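Aspartate--tRNA(Asp/Asn) ligase (Thermus thermophilus, PDB 1N9W) attaches L-aspartate to both tRNA(Asp) and tRNA(Asn), first activating the amino acid with ATP and then transferring it to the tRNA acceptor end. Local coordinates at residues Q32-R37 against V43-G48. Sequence-based numbering, arbitrary orientation.
Sequences QFLLLR and VQVVTG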
# COMPACT_ATOMS: atom_id res chain seq x y z
N GLN B 32 13.65 4.65 -42.38
CA GLN B 32 14.07 5.14 -41.08
C GLN B 32 13.70 4.09 -40.06
O GLN B 32 12.60 3.53 -40.08
CB GLN B 32 13.39 6.48 -40.79
CG GLN B 32 13.78 7.56 -41.79
CD GLN B 32 12.85 8.77 -41.80
OE1 GLN B 32 11.62 8.63 -41.82
NE2 GLN B 32 13.44 9.96 -41.81
N PHE B 33 14.64 3.81 -39.17
CA PHE B 33 14.42 2.82 -38.14
C PHE B 33 14.23 3.52 -36.81
O PHE B 33 15.02 4.39 -36.43
CB PHE B 33 15.62 1.87 -38.07
CG PHE B 33 15.71 0.92 -39.24
CD1 PHE B 33 14.94 -0.24 -39.27
CD2 PHE B 33 16.56 1.19 -40.31
CE1 PHE B 33 15.01 -1.12 -40.34
CE2 PHE B 33 16.64 0.32 -41.40
CZ PHE B 33 15.86 -0.85 -41.41
N LEU B 34 13.15 3.16 -36.12
CA LEU B 34 12.86 3.75 -34.82
C LEU B 34 12.72 2.62 -33.84
O LEU B 34 12.38 1.49 -34.20
CB LEU B 34 11.54 4.52 -34.86
CG LEU B 34 11.39 5.58 -35.95
CD1 LEU B 34 9.99 6.14 -35.89
CD2 LEU B 34 12.43 6.68 -35.76
N LEU B 35 13.01 2.90 -32.59
CA LEU B 35 12.87 1.91 -31.55
C LEU B 35 11.86 2.58 -30.63
O LEU B 35 12.14 3.65 -30.08
CB LEU B 35 14.19 1.70 -30.83
CG LEU B 35 14.23 0.37 -30.11
CD1 LEU B 35 14.47 -0.74 -31.13
CD2 LEU B 35 15.33 0.38 -29.05
N LEU B 36 10.68 1.99 -30.48
CA LEU B 36 9.64 2.56 -29.63
C LEU B 36 9.53 1.73 -28.37
O LEU B 36 9.52 0.51 -28.44
CB LEU B 36 8.28 2.56 -30.34
CG LEU B 36 7.07 3.14 -29.59
CD1 LEU B 36 6.02 3.68 -30.59
CD2 LEU B 36 6.45 2.09 -28.68
N ARG B 37 9.48 2.37 -27.21
CA ARG B 37 9.33 1.56 -26.01
C ARG B 37 8.14 1.97 -25.17
O ARG B 37 7.90 3.16 -24.95
CB ARG B 37 10.58 1.56 -25.14
CG ARG B 37 10.79 2.83 -24.42
CD ARG B 37 11.53 2.73 -23.08
NE ARG B 37 11.24 4.06 -22.53
CZ ARG B 37 11.94 5.16 -22.79
NH1 ARG B 37 13.05 5.11 -23.54
NH2 ARG B 37 11.44 6.33 -22.45
N VAL B 43 10.12 -2.02 -29.31
CA VAL B 43 9.84 -2.60 -30.61
C VAL B 43 10.40 -1.71 -31.73
O VAL B 43 10.38 -0.48 -31.63
CB VAL B 43 8.32 -2.80 -30.82
CG1 VAL B 43 7.59 -1.45 -30.88
CG2 VAL B 43 8.08 -3.59 -32.10
N GLN B 44 10.91 -2.36 -32.77
CA GLN B 44 11.45 -1.65 -33.92
C GLN B 44 10.28 -1.21 -34.78
O GLN B 44 9.32 -1.96 -35.00
CB GLN B 44 12.39 -2.57 -34.75
CG GLN B 44 13.07 -1.86 -35.94
CD GLN B 44 14.13 -2.70 -36.65
OE1 GLN B 44 13.83 -3.49 -37.57
NE2 GLN B 44 15.39 -2.53 -36.23
N VAL B 45 10.33 0.03 -35.24
CA VAL B 45 9.27 0.57 -36.08
C VAL B 45 10.00 1.01 -37.33
O VAL B 45 11.07 1.62 -37.26
CB VAL B 45 8.57 1.78 -35.41
CG1 VAL B 45 7.65 2.48 -36.39
CG2 VAL B 45 7.75 1.30 -34.22
N VAL B 46 9.44 0.66 -38.49
CA VAL B 46 10.05 1.03 -39.74
C VAL B 46 9.18 2.03 -40.48
O VAL B 46 7.99 1.80 -40.71
CB VAL B 46 10.30 -0.21 -40.66
CG1 VAL B 46 11.01 0.22 -41.93
CG2 VAL B 46 11.14 -1.25 -39.93
N THR B 47 9.78 3.16 -40.84
CA THR B 47 9.08 4.19 -41.56
C THR B 47 10.07 4.77 -42.58
O THR B 47 11.06 4.11 -42.92
CB THR B 47 8.54 5.27 -40.56
OG1 THR B 47 7.70 6.20 -41.26
CG2 THR B 47 9.67 6.01 -39.88
N GLY B 48 9.81 5.99 -43.07
CA GLY B 48 10.70 6.60 -44.05
C GLY B 48 10.19 7.96 -44.50
O GLY B 48 8.99 8.24 -44.41
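The Phe33 ring meets Gln44 and Val46, both obliquely, on one face of an antiparallel beta hairpin in the OB-fold, the anticodon-binding domain of this synthetase. The Gln44 amide is inclined 55° to the ring. Its carbon CD lies 3.7 Å from Phe33 CD1. Gln44 CG is anti to the backbone N (chi1 -177°) and the chain runs on extended, which carries the amide to the ring. Val46 lies alongside Phe33 and points the same way; its CG2 is 3.9 Å from Phe33 CE1. Gln44 is a tRNA interaction site, and its side chain is close to those of Asn68 and Glu76, two further such sites. An alanine at Gln44 would remove the amide and would probably leave the Phe33 ring without its packing partner on that flank, freer to turn.

Gln32, Leu34, Leu36, Val43, Val45 and Thr47 occupy the other face. Leu36 CB touches both Val43 CG1 and Val45 CG2. Leu36 and Val45 also pack on Val61 of strand 58-67, toward the inside of the barrel. Leu34 CD1 reaches Thr47 CG2 at 4.0 Å.

Six backbone hydrogen bonds join the strands. They come in pairs at Gln32-Thr47, Leu34-Val45 and Leu36-Val43; in the first, Gln32 N lies 2.7 Å from Thr47 O. Strand 15-28 flanks Phe33 and Leu35, and strand 75-79 flanks Gln44. The Gln32 amide is used outside the hairpin: NE2 bonds to Asp27 and OE1 accepts from Leu50 N. At the open end of the hairpin the same oxygen, Gln32 OE1, also lies against the Thr47 methyl, 3.8 Å from Thr47 CG2.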